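Local atomic coordinates of iron aquisition yersiniabactin synthesis enzyme, YbtT (Escherichia coli, PDB entry 6BA9), a protein that acts as a type II thioesterase of broad specificity, sustaining the assembly-line production of the metallophore yersiniabactin. Residues T99-E104 with Y175-P180; E126-H131 with A171-H176; A135-E140 with L164-F169; I142-C147 with D198-W203. The protein carries 1 engineered substitution. All coordinates share one frame; numbering follows the deposited sequence.

Overall arrangement
All four contacts belong to an alpha/beta-hydrolase fold, and none lies in its deep core. Contact 3 is partly buried, and the other three lie at the surface. Contact 1 joins helix 91-105, which packs on the central sheet, to the chain leaving helix 155-174; the segments of contacts 1 and 2 overlap at Tyr175 and His176. Contacts 2 and 3 both use helix 155-174, contacts 3 and 4 both use helix 134-144, and these three touch one another. Chemistry follows position: aromatic packing against an arginine joins the two helices in contact 3, carboxylate hydrogen bonds, ion pairs and bridging waters tie loops to helix ends in contacts 2 and 4, and contact 1 is a weak arginine-tyrosine hydrogen bond gathered round Glu98.

Contact 1 of 4, residues T99-E104 with Y175-P180; sequences TCRLLE and YHYDSP
Tyr177 OH is shared by two charged side chains: NH1 of Arg101 stands 2.9 Å from Tyr177 OH, and the carboxylate of Glu98 is hydrogen-bonded to the same hydroxyl. The helix concerned, 91-105, is the one that follows strand 84-89 in the alpha/beta-hydrolase fold, while Tyr177 sits on the loop leaving helix 155-174. The arginine bond is weak: the hydroxyl lies near the guanidinium plane, at its edge, but the N-H...O angle is only 128°. Arg101's stronger partner is Glu98, about one turn earlier on the helix, with which NH1 forms a salt bridge. Arginine suits this place because it is long and rich in N-H groups, one nitrogen reaching both Glu98 and Tyr177. Its CG lies anti to the backbone N (chi1 179°) and the chain runs on extended to NE, carrying the charge across to meet the tyrosine coming from the opposite direction. The two flat groups are steeply turned, their planes 73° apart, so they do not stack. Tyrosine suits its side as well: its long rigid ring delivers a hydroxyl to the helix while the ring itself meets Trp212 and packs on Pro121. Glu98 OE2 also binds Tyr175 OH, making the glutamate the hub of the cluster. That second hydroxyl lies in the plane of the Tyr177 ring at its edge, with Tyr175 OH 3.6 Å from Tyr177 CE2.

Contact 2 of 4, residues E126-H131 with A171-H176; sequences ERQLSH and ATESYH
Loop 126-131, extended at Arg127 and Gln128 and turning from Leu129 on, passes close to the last turn of helix 155-174, with the CA atoms of Gln128 and Glu173 7.1 Å apart. Glu173 carries the contact, its chain extended beyond CG so that the carboxylate reaches the loop backbone. Leu129 N meets Glu173 OE2 at 2.7 Å on the syn side, somewhat out of the carboxylate plane. Ser130 binds the other oxygen twice: Ser130 N uses the syn lone pair of Glu173 OE1 at 2.8 Å, while Ser130 OG reaches Glu173 OE1 from above the plane, also at 2.8 Å. A small hydroxyl residue fits, since it adds a donor beside its own amide. These bonds fix the rotation of the carboxylate and would probably favour its charged form. The Gln128 side chain, bent at chi2, runs alongside that of Glu173 with the opposite heading, and its NE2 binds Ser125 O. Waters also link Glu173 OE2 to Arg127 O and Glu173 O to Gln128 OE1. The result is a glutamate clasping successive loop amides, joining the helical insertion of this alpha/beta-hydrolase to the loop leading into it.

Contact 3 of 4, residues A135-E140 with L164-F169; sequences ADFIAE and LLRADF
Phe137 bridges helices 134-144 and 155-174, whose local axes are 12.0 Å apart at an angle of 74°. With CG anti to its backbone N (chi1 -172°), its ring projects from one helix toward the other and is met by Arg166 and Phe169. Arg166 CG lies over one ring face, 4.1 Å from the centroid of the Phe137 ring, a CH-pi contact. Further along, the guanidinium makes an off-centre cation-pi contact, with Arg166 CZ 4.6 Å from the Phe137 centroid. Arginine suits this boundary: its CG covers the ring while its charged end pairs with Asp134 and reaches Arg132 O. Phe169 adds an offset edge-to-face pair in which Phe137 turns its edge to the Phe169 face, with planes 84° apart and Phe137 CZ 3.9 Å from Phe169 CD2. Leu165 adds an aliphatic flank, Leu165 CB lying 3.9 Å from Phe137 CE2. One phenylalanine ring thus packs between steeply crossed helices in the helical insertion between strands 112-116 and 190-195, the place of the lid in alpha/beta-hydrolase thioesterases.

Contact 4 of 4, residues I142-C147 with D198-W203; sequences IDIGGC and DREASW
Asp143 holds CG anti to its backbone N (chi1 -171°), and Arg199 bends at chi3 (-55°); together these torsions bring the guanidinium up to both the backbone and the side chain of Asp143. Arg199 grips end-on with two nitrogens. Arg199 NH2 donates to Asp143 O at 2.6 Å, with the oxygen almost in the guanidinium plane, and Arg199 NH1 makes a salt bridge to Asp143 OD1 at 3.2 Å, meeting it from above the carboxylate plane. Arginine suits a helix end, where late carbonyls lack amides of a following turn, and its charge probably also complements the helix dipole. Gly145, with positive phi, ends helix 134-144 at this point. Beside it, Ile144 CG1 packs 3.8 Å from Glu200 OE2, and a water donates both to Ile144 O and to Glu200 OE2. The carboxylates of Asp143 and Glu200 are both salt-bridged to Arg127, which probably eases the repulsion between them. In the loop of Arg199 and Glu200, Asp198 OD1 accepts from Glu200 N at 2.8 Å, an Asx turn, and also bonds His226 ND1. This is consistent with the acid-histidine pair of the alpha/beta-hydrolase catalytic triad, so the contact ties the helical insertion to the loop carrying the probable catalytic acid.

Contact 1 of 4, residues T99-E104 with Y175-P180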
loop_
_atom_site.group_PDB
_atom_site.type_symbol
_atom_site.label_atom_id
_atom_site.label_comp_id
_atom_site.label_asym_id
_atom_site.label_seq_id
_atom_site.Cartn_x
_atom_site.Cartn_y
_atom_site.Cartn_z
ATOM N N THR A 99 0.797 -5.169 8.831
ATOM C CA THR A 99 0.209 -4.348 9.885
ATOM C C THR A 99 -1.077 -4.970 10.399
ATOM O O THR A 99 -1.303 -5.049 11.617
ATOM C CB THR A 99 -0.050 -2.937 9.348
ATOM O OG1 THR A 99 1.183 -2.345 8.917
ATOM C CG2 THR A 99 -0.652 -2.032 10.422
ATOM N N CYS A 100 -1.920 -5.430 9.481
ATOM C CA CYS A 100 -3.170 -6.063 9.857
ATOM C C CYS A 100 -2.909 -7.316 10.668
ATOM O O CYS A 100 -3.623 -7.584 11.646
ATOM C CB CYS A 100 -3.978 -6.380 8.595
ATOM S SG CYS A 100 -5.721 -6.791 8.911
ATOM N N ARG A 101 -1.876 -8.072 10.305
ATOM C CA ARG A 101 -1.488 -9.267 11.059
ATOM C C ARG A 101 -1.208 -8.910 12.513
ATOM O O ARG A 101 -1.728 -9.551 13.435
ATOM C CB ARG A 101 -0.274 -9.907 10.397
ATOM C CG ARG A 101 0.291 -11.160 11.044
ATOM C CD ARG A 101 1.105 -12.014 10.018
ATOM N NE ARG A 101 2.146 -12.771 10.703
ATOM C CZ ARG A 101 3.440 -12.788 10.381
ATOM N NH1 ARG A 101 3.902 -12.107 9.340
ATOM N NH2 ARG A 101 4.285 -13.518 11.107
ATOM N N LEU A 102 -0.412 -7.863 12.740
ATOM C CA LEU A 102 -0.082 -7.473 14.109
ATOM C C LEU A 102 -1.318 -7.004 14.869
ATOM O O LEU A 102 -1.512 -7.372 16.033
ATOM C CB LEU A 102 0.981 -6.371 14.096
ATOM C CG LEU A 102 2.350 -6.783 13.544
ATOM C CD1 LEU A 102 3.260 -5.604 13.388
ATOM C CD2 LEU A 102 3.030 -7.847 14.433
ATOM N N LEU A 103 -2.170 -6.191 14.249
ATOM C CA LEU A 103 -3.339 -5.660 14.940
ATOM C C LEU A 103 -4.338 -6.758 15.271
ATOM O O LEU A 103 -4.925 -6.772 16.366
ATOM C CB LEU A 103 -4.005 -4.572 14.111
ATOM C CG LEU A 103 -3.153 -3.325 13.957
ATOM C CD1 LEU A 103 -3.906 -2.361 13.076
ATOM C CD2 LEU A 103 -2.818 -2.679 15.290
ATOM N N GLU A 104 -4.544 -7.685 14.335
ATOM C CA GLU A 104 -5.443 -8.812 14.579
ATOM C C GLU A 104 -4.931 -9.668 15.728
ATOM O O GLU A 104 -5.708 -10.045 16.622
ATOM C CB GLU A 104 -5.583 -9.636 13.286
ATOM C CG GLU A 104 -6.602 -10.734 13.331
ATOM C CD GLU A 104 -6.752 -11.387 11.965
ATOM O OE1 GLU A 104 -6.867 -10.651 10.957
ATOM O OE2 GLU A 104 -6.707 -12.621 11.923
ATOM N N TYR A 175 10.927 -9.181 0.528
ATOM C CA TYR A 175 9.786 -9.686 1.284
ATOM C C TYR A 175 9.225 -10.913 0.581
ATOM O O TYR A 175 8.726 -10.820 -0.547
ATOM C CB TYR A 175 8.731 -8.584 1.387
ATOM C CG TYR A 175 7.445 -9.010 2.052
ATOM C CD1 TYR A 175 6.326 -9.330 1.301
ATOM C CD2 TYR A 175 7.347 -9.117 3.427
ATOM C CE1 TYR A 175 5.153 -9.711 1.897
ATOM C CE2 TYR A 175 6.169 -9.494 4.029
ATOM C CZ TYR A 175 5.075 -9.799 3.252
ATOM O OH TYR A 175 3.868 -10.183 3.801
ATOM N N HIS A 176 9.320 -12.060 1.244
ATOM C CA HIS A 176 8.923 -13.313 0.629
ATOM C C HIS A 176 8.919 -14.387 1.698
ATOM O O HIS A 176 9.818 -14.426 2.547
ATOM C CB HIS A 176 9.906 -13.709 -0.477
ATOM C CG HIS A 176 9.575 -15.011 -1.128
ATOM N ND1 HIS A 176 10.239 -16.183 -0.823
ATOM C CD2 HIS A 176 8.637 -15.333 -2.046
ATOM C CE1 HIS A 176 9.731 -17.167 -1.544
ATOM N NE2 HIS A 176 8.758 -16.681 -2.293
ATOM N N TYR A 177 7.916 -15.252 1.637
ATOM C CA TYR A 177 7.825 -16.425 2.492
ATOM C C TYR A 177 7.853 -17.682 1.632
ATOM O O TYR A 177 7.362 -17.693 0.502
ATOM C CB TYR A 177 6.520 -16.438 3.272
ATOM C CG TYR A 177 6.362 -15.337 4.295
ATOM C CD1 TYR A 177 6.945 -15.434 5.550
ATOM C CD2 TYR A 177 5.591 -14.213 4.020
ATOM C CE1 TYR A 177 6.771 -14.430 6.495
ATOM C CE2 TYR A 177 5.413 -13.217 4.953
ATOM C CZ TYR A 177 6.006 -13.318 6.184
ATOM O OH TYR A 177 5.819 -12.317 7.128
ATOM N N ASP A 178 8.405 -18.766 2.185
ATOM C CA ASP A 178 8.504 -19.980 1.383
ATOM C C ASP A 178 7.136 -20.571 1.080
ATOM O O ASP A 178 6.944 -21.146 0.004
ATOM C CB ASP A 178 9.386 -21.015 2.074
ATOM C CG ASP A 178 10.857 -20.687 1.970
ATOM O OD1 ASP A 178 11.225 -19.878 1.092
ATOM O OD2 ASP A 178 11.645 -21.246 2.765
ATOM N N SER A 179 6.178 -20.438 1.991
ATOM C CA SER A 179 4.856 -20.996 1.765
ATOM C C SER A 179 3.851 -20.274 2.653
ATOM O O SER A 179 4.218 -19.727 3.699
ATOM C CB SER A 179 4.842 -22.506 2.052
ATOM O OG SER A 179 4.089 -22.802 3.203
ATOM N N PRO A 180 2.571 -20.277 2.270
ATOM C CA PRO A 180 1.533 -19.651 3.111
ATOM C C PRO A 180 1.375 -20.278 4.483
ATOM O O PRO A 180 0.769 -19.658 5.366
ATOM C CB PRO A 180 0.255 -19.805 2.273
ATOM C CG PRO A 180 0.740 -20.083 0.866
ATOM C CD PRO A 180 2.013 -20.836 1.027
#

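Contact 2 of 4, residues E126-H131 with A171-H176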
loop_
_atom_site.group_PDB
_atom_site.type_symbol
_atom_site.label_atom_id
_atom_site.label_comp_id
_atom_site.label_asym_id
_atom_site.label_seq_id
_atom_site.Cartn_x
_atom_site.Cartn_y
_atom_site.Cartn_z
ATOM N N GLU A 126 7.044 -10.094 -11.067
ATOM C CA GLU A 126 7.672 -10.463 -12.325
ATOM C C GLU A 126 8.776 -9.483 -12.717
ATOM O O GLU A 126 9.780 -9.900 -13.297
ATOM C CB GLU A 126 6.617 -10.677 -13.413
ATOM C CG GLU A 126 5.849 -11.992 -13.179
ATOM C CD GLU A 126 4.766 -12.276 -14.206
ATOM O OE1 GLU A 126 3.568 -12.010 -13.922
ATOM O OE2 GLU A 126 5.114 -12.787 -15.296
ATOM N N ARG A 127 8.655 -8.210 -12.330
ATOM C CA ARG A 127 9.689 -7.210 -12.553
ATOM C C ARG A 127 10.481 -7.022 -11.269
ATOM O O ARG A 127 9.892 -6.854 -10.199
ATOM C CB ARG A 127 9.062 -5.879 -12.960
ATOM C CG ARG A 127 10.072 -4.844 -13.451
ATOM C CD ARG A 127 9.523 -3.448 -13.427
ATOM N NE ARG A 127 8.351 -3.244 -14.284
ATOM C CZ ARG A 127 8.405 -2.907 -15.563
ATOM N NH1 ARG A 127 9.579 -2.799 -16.185
ATOM N NH2 ARG A 127 7.274 -2.691 -16.228
ATOM N N GLN A 128 11.806 -7.059 -11.388
ATOM C CA GLN A 128 12.709 -6.942 -10.253
ATOM C C GLN A 128 13.767 -5.898 -10.574
ATOM O O GLN A 128 14.342 -5.912 -11.668
ATOM C CB GLN A 128 13.379 -8.290 -10.000
ATOM C CG GLN A 128 12.440 -9.378 -9.589
ATOM C CD GLN A 128 12.039 -9.258 -8.158
ATOM O OE1 GLN A 128 12.887 -9.052 -7.276
ATOM N NE2 GLN A 128 10.745 -9.389 -7.895
ATOM N N LEU A 129 14.018 -4.991 -9.623
ATOM C CA LEU A 129 14.920 -3.857 -9.799
ATOM C C LEU A 129 16.189 -3.890 -8.956
ATOM O O LEU A 129 17.178 -3.271 -9.345
ATOM C CB LEU A 129 14.202 -2.551 -9.442
ATOM C CG LEU A 129 13.282 -1.946 -10.509
ATOM C CD1 LEU A 129 12.047 -2.799 -10.698
ATOM C CD2 LEU A 129 12.885 -0.536 -10.156
ATOM N N SER A 130 16.170 -4.540 -7.784
ATOM C CA SER A 130 17.203 -4.278 -6.779
ATOM C C SER A 130 18.588 -4.720 -7.217
ATOM O O SER A 130 19.584 -4.212 -6.691
ATOM C CB SER A 130 16.888 -5.009 -5.476
ATOM O OG SER A 130 15.808 -4.431 -4.818
ATOM N N HIS A 131 18.682 -5.688 -8.114
ATOM C CA HIS A 131 19.965 -6.204 -8.556
ATOM C C HIS A 131 20.572 -5.394 -9.687
ATOM O O HIS A 131 21.635 -5.764 -10.199
ATOM C CB HIS A 131 19.798 -7.650 -9.025
ATOM C CG HIS A 131 18.869 -7.790 -10.190
ATOM N ND1 HIS A 131 17.513 -7.571 -10.081
ATOM C CD2 HIS A 131 19.097 -8.114 -11.485
ATOM C CE1 HIS A 131 16.946 -7.758 -11.258
ATOM N NE2 HIS A 131 17.884 -8.085 -12.130
ATOM N N ALA A 171 13.216 -3.394 0.108
ATOM C CA ALA A 171 12.247 -3.899 1.080
ATOM C C ALA A 171 11.198 -4.754 0.399
ATOM O O ALA A 171 10.857 -5.843 0.868
ATOM C CB ALA A 171 11.578 -2.734 1.799
ATOM N N THR A 172 10.618 -4.242 -0.686
ATOM C CA THR A 172 9.483 -4.925 -1.271
ATOM C C THR A 172 9.898 -6.199 -1.999
ATOM O O THR A 172 9.116 -7.151 -2.042
ATOM C CB THR A 172 8.690 -3.956 -2.172
ATOM O OG1 THR A 172 7.413 -4.523 -2.480
ATOM C CG2 THR A 172 9.377 -3.685 -3.481
ATOM N N GLU A 173 11.113 -6.237 -2.577
ATOM C CA GLU A 173 11.555 -7.431 -3.300
ATOM C C GLU A 173 12.095 -8.516 -2.369
ATOM O O GLU A 173 11.968 -9.718 -2.670
ATOM C CB GLU A 173 12.584 -7.023 -4.366
ATOM C CG GLU A 173 11.943 -6.199 -5.462
ATOM C CD GLU A 173 12.899 -5.701 -6.507
ATOM O OE1 GLU A 173 14.127 -5.947 -6.408
ATOM O OE2 GLU A 173 12.414 -5.013 -7.422
ATOM N N SER A 174 12.674 -8.132 -1.238
ATOM C CA SER A 174 13.218 -9.111 -0.303
ATOM C C SER A 174 12.141 -9.724 0.572
ATOM O O SER A 174 12.419 -10.705 1.275
ATOM C CB SER A 174 14.316 -8.485 0.557
ATOM O OG SER A 174 13.807 -7.487 1.417
ATOM N N TYR A 175 10.927 -9.181 0.528
ATOM C CA TYR A 175 9.786 -9.686 1.284
ATOM C C TYR A 175 9.225 -10.913 0.581
ATOM O O TYR A 175 8.726 -10.820 -0.547
ATOM C CB TYR A 175 8.731 -8.584 1.387
ATOM C CG TYR A 175 7.445 -9.010 2.052
ATOM C CD1 TYR A 175 6.326 -9.330 1.301
ATOM C CD2 TYR A 175 7.347 -9.117 3.427
ATOM C CE1 TYR A 175 5.153 -9.711 1.897
ATOM C CE2 TYR A 175 6.169 -9.494 4.029
ATOM C CZ TYR A 175 5.075 -9.799 3.252
ATOM O OH TYR A 175 3.868 -10.183 3.801
ATOM N N HIS A 176 9.320 -12.060 1.244
ATOM C CA HIS A 176 8.923 -13.313 0.629
ATOM C C HIS A 176 8.919 -14.387 1.698
ATOM O O HIS A 176 9.818 -14.426 2.547
ATOM C CB HIS A 176 9.906 -13.709 -0.477
ATOM C CG HIS A 176 9.575 -15.011 -1.128
ATOM N ND1 HIS A 176 10.239 -16.183 -0.823
ATOM C CD2 HIS A 176 8.637 -15.333 -2.046
ATOM C CE1 HIS A 176 9.731 -17.167 -1.544
ATOM N NE2 HIS A 176 8.758 -16.681 -2.293
HETATM O O HOH W 1 9.819 -5.037 -8.019
HETATM O O HOH W 2 11.950 -10.808 -5.280
HETATM O O HOH W 3 15.990 -8.299 -7.316
#

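Contact 3 of 4, residues A135-E140 with L164-F169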
loop_
_atom_site.group_PDB
_atom_site.type_symbol
_atom_site.label_atom_id
_atom_site.label_comp_id
_atom_site.label_asym_id
_atom_site.label_seq_id
_atom_site.Cartn_x
_atom_site.Cartn_y
_atom_site.Cartn_z
ATOM N N ALA A 135 21.598 2.977 -13.958
ATOM C CA ALA A 135 20.941 3.284 -15.221
ATOM C C ALA A 135 19.817 2.302 -15.500
ATOM O O ALA A 135 18.734 2.707 -15.951
ATOM C CB ALA A 135 21.963 3.260 -16.364
ATOM N N ASP A 136 20.065 1.013 -15.265
ATOM C CA ASP A 136 19.054 -0.006 -15.529
ATOM C C ASP A 136 17.905 0.105 -14.534
ATOM O O ASP A 136 16.738 -0.094 -14.902
ATOM C CB ASP A 136 19.661 -1.408 -15.489
ATOM C CG ASP A 136 20.553 -1.692 -16.670
ATOM O OD1 ASP A 136 20.554 -0.878 -17.608
ATOM O OD2 ASP A 136 21.242 -2.730 -16.650
ATOM N N PHE A 137 18.228 0.401 -13.268
ATOM C CA PHE A 137 17.203 0.642 -12.246
ATOM C C PHE A 137 16.262 1.763 -12.681
ATOM O O PHE A 137 15.030 1.606 -12.658
ATOM C CB PHE A 137 17.907 0.991 -10.926
ATOM C CG PHE A 137 16.977 1.091 -9.721
ATOM C CD1 PHE A 137 16.851 0.046 -8.824
ATOM C CD2 PHE A 137 16.275 2.257 -9.473
ATOM C CE1 PHE A 137 16.002 0.150 -7.711
ATOM C CE2 PHE A 137 15.442 2.365 -8.373
ATOM C CZ PHE A 137 15.315 1.312 -7.489
ATOM N N ILE A 138 16.826 2.884 -13.131
ATOM C CA ILE A 138 16.024 4.019 -13.577
ATOM C C ILE A 138 15.185 3.659 -14.795
ATOM O O ILE A 138 14.016 4.038 -14.882
ATOM C CB ILE A 138 16.925 5.235 -13.832
ATOM C CG1 ILE A 138 17.416 5.752 -12.473
ATOM C CG2 ILE A 138 16.179 6.295 -14.592
ATOM C CD1 ILE A 138 18.472 6.834 -12.554
ATOM N N ALA A 139 15.750 2.908 -15.740
ATOM C CA ALA A 139 14.966 2.516 -16.911
ATOM C C ALA A 139 13.751 1.700 -16.498
ATOM O O ALA A 139 12.655 1.910 -17.022
ATOM C CB ALA A 139 15.820 1.732 -17.896
ATOM N N GLU A 140 13.916 0.798 -15.526
ATOM C CA GLU A 140 12.768 0.037 -15.031
ATOM C C GLU A 140 11.742 0.947 -14.376
ATOM O O GLU A 140 10.537 0.783 -14.596
ATOM C CB GLU A 140 13.214 -1.051 -14.045
ATOM C CG GLU A 140 14.084 -2.157 -14.658
ATOM C CD GLU A 140 13.377 -2.927 -15.751
ATOM O OE1 GLU A 140 12.233 -3.369 -15.534
ATOM O OE2 GLU A 140 13.951 -3.076 -16.854
ATOM N N LEU A 164 16.549 6.466 -1.670
ATOM C CA LEU A 164 15.179 6.278 -1.204
ATOM C C LEU A 164 14.489 5.168 -1.978
ATOM O O LEU A 164 13.890 4.242 -1.398
ATOM C CB LEU A 164 14.433 7.590 -1.436
ATOM C CG LEU A 164 13.553 8.244 -0.394
ATOM C CD1 LEU A 164 14.119 8.136 1.013
ATOM C CD2 LEU A 164 13.395 9.722 -0.775
ATOM N N LEU A 165 14.540 5.252 -3.309
ATOM C CA LEU A 165 13.884 4.260 -4.142
ATOM C C LEU A 165 14.513 2.882 -3.980
ATOM O O LEU A 165 13.800 1.873 -3.984
ATOM C CB LEU A 165 13.981 4.698 -5.600
ATOM C CG LEU A 165 13.177 5.937 -5.969
ATOM C CD1 LEU A 165 13.699 6.587 -7.252
ATOM C CD2 LEU A 165 11.744 5.549 -6.100
ATOM N N ARG A 166 15.848 2.817 -3.891
ATOM C CA ARG A 166 16.494 1.519 -3.708
ATOM C C ARG A 166 16.151 0.905 -2.358
ATOM O O ARG A 166 15.974 -0.316 -2.261
ATOM C CB ARG A 166 18.005 1.643 -3.868
ATOM C CG ARG A 166 18.445 1.796 -5.310
ATOM C CD ARG A 166 19.962 1.669 -5.372
ATOM N NE ARG A 166 20.478 1.725 -6.736
ATOM C CZ ARG A 166 20.553 0.685 -7.561
ATOM N NH1 ARG A 166 20.136 -0.509 -7.219
ATOM N NH2 ARG A 166 21.060 0.854 -8.768
ATOM N N ALA A 167 16.013 1.723 -1.309
ATOM C CA ALA A 167 15.576 1.189 -0.021
ATOM C C ALA A 167 14.174 0.596 -0.128
ATOM O O ALA A 167 13.921 -0.531 0.311
ATOM C CB ALA A 167 15.625 2.282 1.046
ATOM N N ASP A 168 13.255 1.342 -0.739
ATOM C CA ASP A 168 11.880 0.873 -0.873
ATOM C C ASP A 168 11.833 -0.411 -1.707
ATOM O O ASP A 168 11.166 -1.388 -1.342
ATOM C CB ASP A 168 10.993 1.918 -1.567
ATOM C CG ASP A 168 10.708 3.166 -0.735
ATOM O OD1 ASP A 168 11.153 3.308 0.418
ATOM O OD2 ASP A 168 10.020 4.051 -1.307
ATOM N N PHE A 169 12.509 -0.410 -2.866
ATOM C CA PHE A 169 12.465 -1.575 -3.742
ATOM C C PHE A 169 13.180 -2.779 -3.129
ATOM O O PHE A 169 12.738 -3.924 -3.314
ATOM C CB PHE A 169 12.959 -1.215 -5.143
ATOM C CG PHE A 169 11.884 -0.631 -6.014
ATOM C CD1 PHE A 169 11.081 -1.464 -6.759
ATOM C CD2 PHE A 169 11.678 0.729 -6.087
ATOM C CE1 PHE A 169 10.078 -0.934 -7.552
ATOM C CE2 PHE A 169 10.661 1.241 -6.892
ATOM C CZ PHE A 169 9.898 0.408 -7.607
#

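Contact 4 of 4, residues I142-C147 with D198-W203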
loop_
_atom_site.group_PDB
_atom_site.type_symbol
_atom_site.label_atom_id
_atom_site.label_comp_id
_atom_site.label_asym_id
_atom_site.label_seq_id
_atom_site.Cartn_x
_atom_site.Cartn_y
_atom_site.Cartn_z
ATOM N N ILE A 142 11.152 4.123 -14.986
ATOM C CA ILE A 142 10.450 4.888 -16.002
ATOM C C ILE A 142 9.422 4.007 -16.687
ATOM O O ILE A 142 8.277 4.423 -16.916
ATOM C CB ILE A 142 11.464 5.501 -16.995
ATOM C CG1 ILE A 142 12.286 6.583 -16.307
ATOM C CG2 ILE A 142 10.738 6.063 -18.211
ATOM C CD1 ILE A 142 13.530 6.969 -17.102
ATOM N N ASP A 143 9.796 2.761 -16.995
ATOM C CA ASP A 143 8.858 1.824 -17.610
ATOM C C ASP A 143 7.634 1.600 -16.731
ATOM O O ASP A 143 6.508 1.560 -17.233
ATOM C CB ASP A 143 9.538 0.492 -17.943
ATOM C CG ASP A 143 8.666 -0.411 -18.776
ATOM O OD1 ASP A 143 7.853 0.110 -19.575
ATOM O OD2 ASP A 143 8.800 -1.627 -18.665
ATOM N N ILE A 144 7.823 1.465 -15.413
ATOM C CA ILE A 144 6.671 1.294 -14.524
ATOM C C ILE A 144 5.683 2.436 -14.715
ATOM O O ILE A 144 4.463 2.226 -14.747
ATOM C CB ILE A 144 7.137 1.165 -13.059
ATOM C CG1 ILE A 144 7.876 -0.162 -12.845
ATOM C CG2 ILE A 144 5.945 1.219 -12.118
ATOM C CD1 ILE A 144 8.658 -0.214 -11.528
ATOM N N GLY A 145 6.188 3.658 -14.809
ATOM C CA GLY A 145 5.360 4.793 -15.195
ATOM C C GLY A 145 5.299 5.944 -14.219
ATOM O O GLY A 145 4.613 6.934 -14.515
ATOM N N GLY A 146 5.978 5.902 -13.089
ATOM C CA GLY A 146 5.902 7.005 -12.151
ATOM C C GLY A 146 7.201 7.770 -11.983
ATOM O O GLY A 146 7.454 8.307 -10.902
ATOM N N CYS A 147 8.030 7.840 -13.026
ATOM C CA CYS A 147 9.341 8.467 -12.910
ATOM C C CYS A 147 9.697 9.140 -14.223
ATOM O O CYS A 147 9.529 8.547 -15.284
ATOM C CB CYS A 147 10.398 7.405 -12.625
ATOM S SG CYS A 147 12.035 8.031 -12.367
ATOM N N ASP A 198 -2.809 -3.533 -15.622
ATOM C CA ASP A 198 -1.692 -3.295 -14.706
ATOM C C ASP A 198 -0.563 -4.245 -15.074
ATOM O O ASP A 198 -0.638 -5.454 -14.810
ATOM C CB ASP A 198 -2.148 -3.516 -13.262
ATOM C CG ASP A 198 -1.049 -3.261 -12.247
ATOM O OD1 ASP A 198 0.126 -3.091 -12.630
ATOM O OD2 ASP A 198 -1.363 -3.194 -11.035
ATOM N N ARG A 199 0.491 -3.707 -15.693
ATOM C CA ARG A 199 1.598 -4.543 -16.143
ATOM C C ARG A 199 2.467 -5.050 -15.002
ATOM O O ARG A 199 3.311 -5.921 -15.237
ATOM C CB ARG A 199 2.458 -3.768 -17.142
ATOM C CG ARG A 199 1.756 -3.549 -18.464
ATOM C CD ARG A 199 2.616 -2.730 -19.420
ATOM N NE ARG A 199 3.010 -1.474 -18.807
ATOM C CZ ARG A 199 4.268 -1.051 -18.664
ATOM N NH1 ARG A 199 5.284 -1.743 -19.159
ATOM N NH2 ARG A 199 4.490 0.092 -18.042
ATOM N N GLU A 200 2.276 -4.549 -13.780
ATOM C CA GLU A 200 3.102 -4.937 -12.649
ATOM C C GLU A 200 2.510 -6.062 -11.813
ATOM O O GLU A 200 3.256 -6.723 -11.084
ATOM C CB GLU A 200 3.348 -3.731 -11.723
ATOM C CG GLU A 200 3.846 -2.476 -12.428
ATOM C CD GLU A 200 5.009 -2.748 -13.342
ATOM O OE1 GLU A 200 5.889 -3.572 -12.993
ATOM O OE2 GLU A 200 5.035 -2.167 -14.444
ATOM N N ALA A 201 1.203 -6.281 -11.864
ATOM C CA ALA A 201 0.571 -7.299 -11.021
ATOM C C ALA A 201 -0.626 -7.867 -11.765
ATOM O O ALA A 201 -1.683 -7.236 -11.864
ATOM C CB ALA A 201 0.141 -6.742 -9.672
ATOM N N SER A 202 -0.448 -9.073 -12.276
ATOM C CA SER A 202 -1.501 -9.738 -13.010
ATOM C C SER A 202 -2.610 -10.214 -12.077
ATOM O O SER A 202 -2.452 -10.327 -10.860
ATOM C CB SER A 202 -0.929 -10.952 -13.732
ATOM O OG SER A 202 -0.545 -11.937 -12.785
ATOM N N TRP A 203 -3.746 -10.554 -12.680
ATOM C CA TRP A 203 -4.848 -11.147 -11.932
ATOM C C TRP A 203 -4.368 -12.362 -11.142
ATOM O O TRP A 203 -4.674 -12.511 -9.953
ATOM C CB TRP A 203 -5.973 -11.529 -12.904
ATOM C CG TRP A 203 -7.188 -12.080 -12.212
ATOM C CD1 TRP A 203 -8.317 -11.400 -11.903
ATOM C CD2 TRP A 203 -7.406 -13.435 -11.783
ATOM N NE1 TRP A 203 -9.218 -12.232 -11.283
ATOM C CE2 TRP A 203 -8.679 -13.484 -11.198
ATOM C CE3 TRP A 203 -6.644 -14.601 -11.826
ATOM C CZ2 TRP A 203 -9.207 -14.664 -10.658
ATOM C CZ3 TRP A 203 -7.181 -15.766 -11.288
ATOM C CH2 TRP A 203 -8.431 -15.778 -10.717
HETATM O O HOH W 4 3.335 -0.284 -15.141
#